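Local structure of Pbp related beta-lactamase (Pyrococcus abyssi, 2QMI) at residues 101-107 / 165-171; 250-254 / 264-268. The protein forms an octamer related to penicillin-binding proteins and beta-lactamases, and probably acts as a self-compartmentalizing peptidase. One frame throughout, in Å; residues are numbered along the deposited sequence.

Interaction 1 of 2, residues 101-107 / 165-171; sequences VHHLLTH and YVLLGKI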
ATOM      1  N   VAL A 101     -56.830   4.122   9.122  1.00 22.28           N
ATOM      2  CA  VAL A 101     -56.163   5.403   8.891  1.00 23.36           C
ATOM      3  C   VAL A 101     -55.509   5.870  10.193  1.00 23.88           C
ATOM      4  O   VAL A 101     -54.474   6.539  10.187  1.00 23.38           O
ATOM      5  CB  VAL A 101     -57.167   6.491   8.433  1.00 24.86           C
ATOM      6  CG1 VAL A 101     -56.433   7.807   8.195  1.00 24.86           C
ATOM      7  CG2 VAL A 101     -57.881   6.045   7.165  1.00 25.51           C
ATOM      8  N   HIS A 102     -56.137   5.508  11.308  1.00 22.54           N
ATOM      9  CA  HIS A 102     -55.649   5.855  12.631  1.00 22.83           C
ATOM     10  C   HIS A 102     -54.352   5.108  12.903  1.00 22.60           C
ATOM     11  O   HIS A 102     -53.393   5.691  13.408  1.00 23.01           O
ATOM     12  CB  HIS A 102     -56.688   5.474  13.689  1.00 22.80           C
ATOM     13  CG  HIS A 102     -56.193   5.601  15.095  1.00 22.48           C
ATOM     14  ND1 HIS A 102     -55.984   6.821  15.702  1.00 22.23           N
ATOM     15  CD2 HIS A 102     -55.848   4.661  16.006  1.00 22.42           C
ATOM     16  CE1 HIS A 102     -55.533   6.625  16.928  1.00 22.32           C
ATOM     17  NE2 HIS A 102     -55.441   5.324  17.137  1.00 22.30           N
ATOM     18  N   HIS A 103     -54.333   3.816  12.581  1.00 22.26           N
ATOM     19  CA  HIS A 103     -53.139   3.000  12.787  1.00 21.12           C
ATOM     20  C   HIS A 103     -51.934   3.596  12.050  1.00 21.49           C
ATOM     21  O   HIS A 103     -50.847   3.705  12.620  1.00 21.92           O
ATOM     22  CB  HIS A 103     -53.364   1.559  12.304  1.00 22.18           C
ATOM     23  CG  HIS A 103     -54.388   0.799  13.094  1.00 23.32           C
ATOM     24  ND1 HIS A 103     -54.446   0.834  14.471  1.00 23.87           N
ATOM     25  CD2 HIS A 103     -55.374  -0.038  12.699  1.00 23.52           C
ATOM     26  CE1 HIS A 103     -55.427   0.054  14.890  1.00 23.58           C
ATOM     27  NE2 HIS A 103     -56.006  -0.489  13.835  1.00 24.39           N
ATOM     28  N   LEU A 104     -52.126   3.976  10.790  1.00 19.72           N
ATOM     29  CA  LEU A 104     -51.044   4.553   9.993  1.00 20.39           C
ATOM     30  C   LEU A 104     -50.536   5.860  10.593  1.00 20.00           C
ATOM     31  O   LEU A 104     -49.336   6.105  10.642  1.00 20.31           O
ATOM     32  CB  LEU A 104     -51.504   4.808   8.552  1.00 18.20           C
ATOM     33  CG  LEU A 104     -51.916   3.624   7.672  1.00 18.08           C
ATOM     34  CD1 LEU A 104     -52.307   4.141   6.286  1.00 16.94           C
ATOM     35  CD2 LEU A 104     -50.778   2.627   7.567  1.00 16.60           C
ATOM     36  N   LEU A 105     -51.460   6.703  11.037  1.00 20.50           N
ATOM     37  CA  LEU A 105     -51.103   7.987  11.636  1.00 20.52           C
ATOM     38  C   LEU A 105     -50.249   7.802  12.887  1.00 19.73           C
ATOM     39  O   LEU A 105     -49.364   8.610  13.171  1.00 20.49           O
ATOM     40  CB  LEU A 105     -52.369   8.759  12.017  1.00 20.33           C
ATOM     41  CG  LEU A 105     -53.240   9.357  10.911  1.00 20.19           C
ATOM     42  CD1 LEU A 105     -54.586   9.783  11.498  1.00 21.07           C
ATOM     43  CD2 LEU A 105     -52.517  10.539  10.275  1.00 20.48           C
ATOM     44  N   THR A 106     -50.526   6.733  13.629  1.00 19.11           N
ATOM     45  CA  THR A 106     -49.818   6.444  14.867  1.00 19.30           C
ATOM     46  C   THR A 106     -48.674   5.436  14.750  1.00 19.92           C
ATOM     47  O   THR A 106     -48.058   5.081  15.755  1.00 20.67           O
ATOM     48  CB  THR A 106     -50.806   5.935  15.941  1.00 19.04           C
ATOM     49  OG1 THR A 106     -51.514   4.799  15.434  1.00 19.92           O
ATOM     50  CG2 THR A 106     -51.806   7.020  16.307  1.00 17.59           C
ATOM     51  N   HIS A 107     -48.378   4.984  13.534  1.00 19.42           N
ATOM     52  CA  HIS A 107     -47.318   4.005  13.329  1.00 19.22           C
ATOM     53  C   HIS A 107     -47.603   2.782  14.183  1.00 20.12           C
ATOM     54  O   HIS A 107     -46.698   2.248  14.823  1.00 20.39           O
ATOM     55  CB  HIS A 107     -45.956   4.571  13.733  1.00 19.24           C
ATOM     56  CG  HIS A 107     -45.539   5.772  12.947  1.00 19.06           C
ATOM     57  ND1 HIS A 107     -45.189   5.708  11.616  1.00 18.80           N
ATOM     58  CD2 HIS A 107     -45.407   7.069  13.310  1.00 18.46           C
ATOM     59  CE1 HIS A 107     -44.857   6.915  11.193  1.00 19.67           C
ATOM     60  NE2 HIS A 107     -44.982   7.759  12.202  1.00 19.39           N
ATOM     61  N   TYR A 165     -46.898   6.797   5.923  1.00 20.05           N
ATOM     62  CA  TYR A 165     -47.347   8.110   5.460  1.00 21.65           C
ATOM     63  C   TYR A 165     -47.370   8.237   3.950  1.00 21.32           C
ATOM     64  O   TYR A 165     -47.958   9.171   3.409  1.00 20.36           O
ATOM     65  CB  TYR A 165     -46.519   9.234   6.091  1.00 21.38           C
ATOM     66  CG  TYR A 165     -47.044   9.625   7.458  1.00 21.10           C
ATOM     67  CD1 TYR A 165     -47.427  10.935   7.734  1.00 20.30           C
ATOM     68  CD2 TYR A 165     -47.199   8.664   8.460  1.00 21.27           C
ATOM     69  CE1 TYR A 165     -47.959  11.282   8.981  1.00 21.65           C
ATOM     70  CE2 TYR A 165     -47.724   8.994   9.699  1.00 20.52           C
ATOM     71  CZ  TYR A 165     -48.105  10.303   9.956  1.00 20.00           C
ATOM     72  OH  TYR A 165     -48.637  10.612  11.178  1.00 18.59           O
ATOM     73  N   VAL A 166     -46.724   7.297   3.270  1.00 21.03           N
ATOM     74  CA  VAL A 166     -46.757   7.292   1.820  1.00 20.94           C
ATOM     75  C   VAL A 166     -48.190   6.875   1.474  1.00 21.32           C
ATOM     76  O   VAL A 166     -48.811   7.433   0.564  1.00 21.57           O
ATOM     77  CB  VAL A 166     -45.755   6.274   1.234  1.00 21.77           C
ATOM     78  CG1 VAL A 166     -46.032   6.062  -0.259  1.00 19.76           C
ATOM     79  CG2 VAL A 166     -44.328   6.782   1.442  1.00 18.55           C
ATOM     80  N   LEU A 167     -48.711   5.909   2.230  1.00 21.21           N
ATOM     81  CA  LEU A 167     -50.071   5.414   2.042  1.00 20.88           C
ATOM     82  C   LEU A 167     -51.085   6.512   2.365  1.00 21.76           C
ATOM     83  O   LEU A 167     -52.083   6.669   1.658  1.00 22.05           O
ATOM     84  CB  LEU A 167     -50.311   4.185   2.924  1.00 21.16           C
ATOM     85  CG  LEU A 167     -49.527   2.938   2.488  1.00 21.70           C
ATOM     86  CD1 LEU A 167     -49.614   1.856   3.554  1.00 20.23           C
ATOM     87  CD2 LEU A 167     -50.073   2.439   1.165  1.00 21.78           C
ATOM     88  N   LEU A 168     -50.824   7.264   3.435  1.00 21.37           N
ATOM     89  CA  LEU A 168     -51.688   8.372   3.831  1.00 21.04           C
ATOM     90  C   LEU A 168     -51.717   9.388   2.699  1.00 20.27           C
ATOM     91  O   LEU A 168     -52.726  10.052   2.476  1.00 21.26           O
ATOM     92  CB  LEU A 168     -51.163   9.050   5.100  1.00 20.92           C
ATOM     93  CG  LEU A 168     -51.389   8.367   6.451  1.00 22.35           C
ATOM     94  CD1 LEU A 168     -50.683   9.164   7.551  1.00 23.69           C
ATOM     95  CD2 LEU A 168     -52.884   8.279   6.733  1.00 22.61           C
ATOM     96  N   GLY A 169     -50.601   9.514   1.989  1.00 20.56           N
ATOM     97  CA  GLY A 169     -50.540  10.443   0.873  1.00 22.11           C
ATOM     98  C   GLY A 169     -51.441   9.982  -0.266  1.00 23.44           C
ATOM     99  O   GLY A 169     -52.053  10.795  -0.964  1.00 24.03           O
ATOM    100  N   LYS A 170     -51.523   8.668  -0.450  1.00 22.43           N
ATOM    101  CA  LYS A 170     -52.347   8.076  -1.497  1.00 22.97           C
ATOM    102  C   LYS A 170     -53.826   8.160  -1.115  1.00 23.35           C
ATOM    103  O   LYS A 170     -54.691   8.344  -1.968  1.00 22.11           O
ATOM    104  CB  LYS A 170     -51.940   6.613  -1.714  1.00 24.74           C
ATOM    105  CG  LYS A 170     -52.660   5.923  -2.872  1.00 26.55           C
ATOM    106  CD  LYS A 170     -52.545   6.746  -4.143  1.00 28.97           C
ATOM    107  CE  LYS A 170     -51.098   6.950  -4.547  1.00 31.29           C
ATOM    108  NZ  LYS A 170     -50.985   7.953  -5.657  1.00 34.59           N
ATOM    109  N   ILE A 171     -54.111   8.012   0.174  1.00 23.10           N
ATOM    110  CA  ILE A 171     -55.480   8.101   0.663  1.00 23.01           C
ATOM    111  C   ILE A 171     -55.990   9.522   0.412  1.00 24.27           C
ATOM    112  O   ILE A 171     -57.146   9.725   0.030  1.00 23.81           O
ATOM    113  CB  ILE A 171     -55.543   7.765   2.168  1.00 21.54           C
ATOM    114  CG1 ILE A 171     -55.300   6.267   2.356  1.00 20.62           C
ATOM    115  CG2 ILE A 171     -56.885   8.174   2.747  1.00 21.80           C
ATOM    116  CD1 ILE A 171     -55.337   5.795   3.777  1.00 20.34           C
TER

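Interaction 2 of 2, residues 250-254 / 264-268; sequences MYIER and IEKME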
ATOM      1  N   MET A 250     -50.186  28.672  13.730  1.00 24.65           N
ATOM      2  CA  MET A 250     -51.513  28.086  13.628  1.00 24.40           C
ATOM      3  C   MET A 250     -51.807  27.152  14.803  1.00 25.39           C
ATOM      4  O   MET A 250     -52.853  27.268  15.448  1.00 24.96           O
ATOM      5  CB  MET A 250     -51.654  27.309  12.317  1.00 24.04           C
ATOM      6  CG  MET A 250     -53.069  26.840  12.059  1.00 23.40           C
ATOM      7  SD  MET A 250     -53.143  25.322  11.106  1.00 26.59           S
ATOM      8  CE  MET A 250     -52.738  24.135  12.389  1.00 22.14           C
ATOM      9  N   TYR A 251     -50.894  26.223  15.077  1.00 24.26           N
ATOM     10  CA  TYR A 251     -51.093  25.282  16.175  1.00 23.56           C
ATOM     11  C   TYR A 251     -51.143  26.003  17.521  1.00 23.56           C
ATOM     12  O   TYR A 251     -52.048  25.777  18.325  1.00 24.29           O
ATOM     13  CB  TYR A 251     -49.974  24.228  16.187  1.00 23.51           C
ATOM     14  CG  TYR A 251     -49.987  23.281  14.998  1.00 22.07           C
ATOM     15  CD1 TYR A 251     -50.924  22.252  14.907  1.00 22.14           C
ATOM     16  CD2 TYR A 251     -49.066  23.424  13.962  1.00 21.82           C
ATOM     17  CE1 TYR A 251     -50.943  21.385  13.807  1.00 22.43           C
ATOM     18  CE2 TYR A 251     -49.075  22.566  12.858  1.00 23.03           C
ATOM     19  CZ  TYR A 251     -50.015  21.553  12.785  1.00 22.41           C
ATOM     20  OH  TYR A 251     -50.047  20.739  11.675  1.00 24.01           O
ATOM     21  N   ILE A 252     -50.178  26.878  17.762  1.00 24.14           N
ATOM     22  CA  ILE A 252     -50.126  27.611  19.026  1.00 25.72           C
ATOM     23  C   ILE A 252     -51.426  28.358  19.334  1.00 26.15           C
ATOM     24  O   ILE A 252     -52.070  28.107  20.357  1.00 26.88           O
ATOM     25  CB  ILE A 252     -48.962  28.632  19.030  1.00 24.50           C
ATOM     26  CG1 ILE A 252     -47.623  27.900  18.972  1.00 24.19           C
ATOM     27  CG2 ILE A 252     -49.041  29.520  20.279  1.00 25.56           C
ATOM     28  CD1 ILE A 252     -46.456  28.810  18.631  1.00 22.51           C
ATOM     29  N   GLU A 253     -51.800  29.276  18.446  1.00 27.02           N
ATOM     30  CA  GLU A 253     -53.003  30.085  18.620  1.00 28.24           C
ATOM     31  C   GLU A 253     -54.261  29.293  18.292  1.00 28.68           C
ATOM     32  O   GLU A 253     -55.361  29.849  18.217  1.00 27.32           O
ATOM     33  CB  GLU A 253     -52.923  31.322  17.725  1.00 29.41           C
ATOM     34  CG  GLU A 253     -51.595  32.063  17.834  1.00 33.67           C
ATOM     35  CD  GLU A 253     -51.528  33.282  16.930  1.00 36.29           C
ATOM     36  OE1 GLU A 253     -51.878  33.163  15.732  1.00 38.22           O
ATOM     37  OE2 GLU A 253     -51.122  34.363  17.414  1.00 37.68           O
ATOM     38  N   ARG A 254     -54.084  27.989  18.106  1.00 29.15           N
ATOM     39  CA  ARG A 254     -55.179  27.089  17.780  1.00 28.28           C
ATOM     40  C   ARG A 254     -56.151  27.762  16.829  1.00 28.83           C
ATOM     41  O   ARG A 254     -57.374  27.739  17.029  1.00 28.94           O
ATOM     42  CB  ARG A 254     -55.884  26.640  19.057  1.00 29.49           C
ATOM     43  CG  ARG A 254     -54.914  26.064  20.083  1.00 29.12           C
ATOM     44  CD  ARG A 254     -55.634  25.188  21.083  1.00 28.80           C
ATOM     45  NE  ARG A 254     -54.722  24.491  21.992  1.00 29.44           N
ATOM     46  CZ  ARG A 254     -53.613  23.850  21.621  1.00 28.49           C
ATOM     47  NH1 ARG A 254     -53.238  23.814  20.344  1.00 28.08           N
ATOM     48  NH2 ARG A 254     -52.896  23.205  22.530  1.00 29.01           N
ATOM     49  N   ILE A 264     -57.063  19.867  16.034  1.00 26.15           N
ATOM     50  CA  ILE A 264     -55.687  20.156  16.418  1.00 26.03           C
ATOM     51  C   ILE A 264     -55.372  19.380  17.698  1.00 26.51           C
ATOM     52  O   ILE A 264     -54.275  18.842  17.868  1.00 25.84           O
ATOM     53  CB  ILE A 264     -55.471  21.661  16.658  1.00 23.78           C
ATOM     54  CG1 ILE A 264     -55.669  22.419  15.346  1.00 23.37           C
ATOM     55  CG2 ILE A 264     -54.077  21.911  17.206  1.00 23.09           C
ATOM     56  CD1 ILE A 264     -55.354  23.906  15.428  1.00 23.67           C
ATOM     57  N   GLU A 265     -56.358  19.300  18.585  1.00 28.47           N
ATOM     58  CA  GLU A 265     -56.190  18.584  19.842  1.00 29.03           C
ATOM     59  C   GLU A 265     -56.076  17.085  19.626  1.00 27.92           C
ATOM     60  O   GLU A 265     -55.455  16.379  20.421  1.00 26.65           O
ATOM     61  CB  GLU A 265     -57.353  18.898  20.776  1.00 32.52           C
ATOM     62  CG  GLU A 265     -57.149  20.201  21.525  1.00 38.69           C
ATOM     63  CD  GLU A 265     -58.416  20.697  22.170  1.00 41.83           C
ATOM     64  OE1 GLU A 265     -59.142  19.866  22.778  1.00 43.37           O
ATOM     65  OE2 GLU A 265     -58.676  21.923  22.077  1.00 43.71           O
ATOM     66  N   LYS A 266     -56.679  16.597  18.551  1.00 27.46           N
ATOM     67  CA  LYS A 266     -56.599  15.175  18.248  1.00 27.42           C
ATOM     68  C   LYS A 266     -55.156  14.849  17.872  1.00 26.07           C
ATOM     69  O   LYS A 266     -54.616  13.821  18.267  1.00 26.15           O
ATOM     70  CB  LYS A 266     -57.527  14.814  17.083  1.00 28.31           C
ATOM     71  CG  LYS A 266     -58.995  14.670  17.462  1.00 30.02           C
ATOM     72  CD  LYS A 266     -59.794  13.996  16.343  1.00 30.44           C
ATOM     73  CE  LYS A 266     -61.263  13.863  16.718  1.00 30.16           C
ATOM     74  NZ  LYS A 266     -61.882  15.187  16.999  1.00 31.24           N
ATOM     75  N   MET A 267     -54.538  15.749  17.113  1.00 24.82           N
ATOM     76  CA  MET A 267     -53.163  15.570  16.662  1.00 23.69           C
ATOM     77  C   MET A 267     -52.149  15.643  17.798  1.00 22.71           C
ATOM     78  O   MET A 267     -51.094  15.015  17.727  1.00 23.28           O
ATOM     79  CB  MET A 267     -52.823  16.624  15.602  1.00 22.01           C
ATOM     80  CG  MET A 267     -53.664  16.520  14.339  1.00 22.91           C
ATOM     81  SD  MET A 267     -53.329  17.837  13.144  1.00 22.21           S
ATOM     82  CE  MET A 267     -51.644  17.430  12.670  1.00 22.55           C
ATOM     83  N   GLU A 268     -52.476  16.404  18.843  1.00 22.42           N
ATOM     84  CA  GLU A 268     -51.588  16.579  19.992  1.00 21.98           C
ATOM     85  C   GLU A 268     -51.845  15.562  21.097  1.00 22.35           C
ATOM     86  O   GLU A 268     -51.294  15.678  22.189  1.00 23.13           O
ATOM     87  CB  GLU A 268     -51.741  17.993  20.573  1.00 21.80           C
ATOM     88  CG  GLU A 268     -51.507  19.118  19.575  1.00 22.53           C
ATOM     89  CD  GLU A 268     -51.706  20.504  20.185  1.00 25.00           C
ATOM     90  OE1 GLU A 268     -52.134  20.589  21.361  1.00 25.73           O
ATOM     91  OE2 GLU A 268     -51.434  21.510  19.487  1.00 25.01           O
TER

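Interaction 1 of 2, residues 101-107 / 165-171
The Tyr-165 ring meets Leu-105 at its edge and carries a leucine methyl on one face. At the edge the carbonyl oxygen of Leu-105 lies in the ring plane and accepts a hydrogen bond from the phenol, Tyr-165 OH to Leu-105 O 2.9 Å. The hydroxyl comes within the carbonyl plane, onto a lone pair, at a C=O...donor angle of 118°. Over the centre of one face sits Leu-168 CD1, 3.4 Å above the plane and one helical turn further along. The phenol is held at its edge and covered on a face, which probably restrains its rotation. The His-107 ring runs nearly parallel to it, the planes 22° apart, but is slid aside so that the two rings barely overlap; His-107 CE1 comes to 3.8 Å from Tyr-165 CE2. His-107 also meets the rings of Tyr-160, Tyr-284 and Phe-158.

Beyond the rings the contact is aliphatic and buried. Leu-168 CD1, besides covering the phenol, touches Leu-105 CD2 at 3.6 Å, the two side chains crossing at about a right angle. Its other methyl, Leu-168 CD2, meets Val-101 CG1 at 3.9 Å. Leu-104 lies with its CB against Leu-168 CG, and its CD1 is 3.9 Å from Leu-167 CB and near Ile-171 CD1.

Helix 101-105 crosses 165-171 at -137° and stops in a Schellman motif at His-107. Tyr-165 also leans on Lys-62 and Thr-65 of helix 61-74, and Lys-62 belongs to a probable SxxK motif with Ser-59. The contact therefore belongs to the helical part of the beta-lactamase and penicillin-binding-protein fold, packed beside what is probably the active site.

Interaction 2 of 2, residues 250-254 / 264-268
Ile-264 fills the space between Tyr-251, Met-250 and Arg-254 and forms the dense part of this contact. Its branch methyl CG2 lies in the plane of the Tyr-251 ring, at the edge, 3.9 Å from Tyr-251 CD1. The longer branch, with CG1 anti to the carbonyl carbon (chi1 -65°), carries Ile-264 CD1 to 4.0 Å from Met-250 CE. That same Met-250 methyl covers the centre of one face of the Tyr-251 ring, 3.5 Å above it, brought there by a bend at chi3 of 78°. At the hydroxyl end of the ring, obliquely, Met-267 CE approaches Tyr-251 OH at 3.8 Å, while the phenol itself hydrogen-bonds to Tyr-247 OH. Met-267 continues onto Ala-66, Leu-67 and Met-70 of helix 61-74.

The other side is polar and more open. Partly exposed Arg-254 extends from CG to NE to reach buried Glu-268 in a salt bridge. The firmer arm joins Arg-254 NH1 to Glu-268 OE2 at 3.0 Å, on the syn side but out of the carboxylate plane, and tilted from the guanidinium plane too; the second, from Arg-254 NH2 to Glu-268 OE1, is weak. With the two planes 57° apart, the pair is a twisted one. Glu-268 OE2 has a further partner in Tyr-315 OH, which probably helps to keep the carboxylate charged.

Arg-254 takes positive phi as the C-prime residue of a Schellman motif, ending helix 241-252 before the short connection to helix 261-267: two consecutive helices packed beside strand 310-316 of the main antiparallel sheet through Glu-268 and Tyr-315.

Before either contact, after helix 3-16 and the first strands, the chain forms helix 61-74, against which side chains of both contacts later pack. Interaction 1 then closes an excursion of 57 residues, about one third helix and without strand, by bringing helix 162-176 back against helix 101-105. Interaction 2 follows in series and closes a short loop, nine residues between its segments, the last three already in helix 261-267; the loops neither nest nor cross. Nearest atoms of the two contacts are about 7 Å apart. Tyr-286, touching Leu-105 and bonded to Met-267, and Tyr-271, meeting His-102 and Lys-266, link helix 101-105 with helix 261-267. Glu-268 adds the sheet, through Tyr-315 and Lys-298.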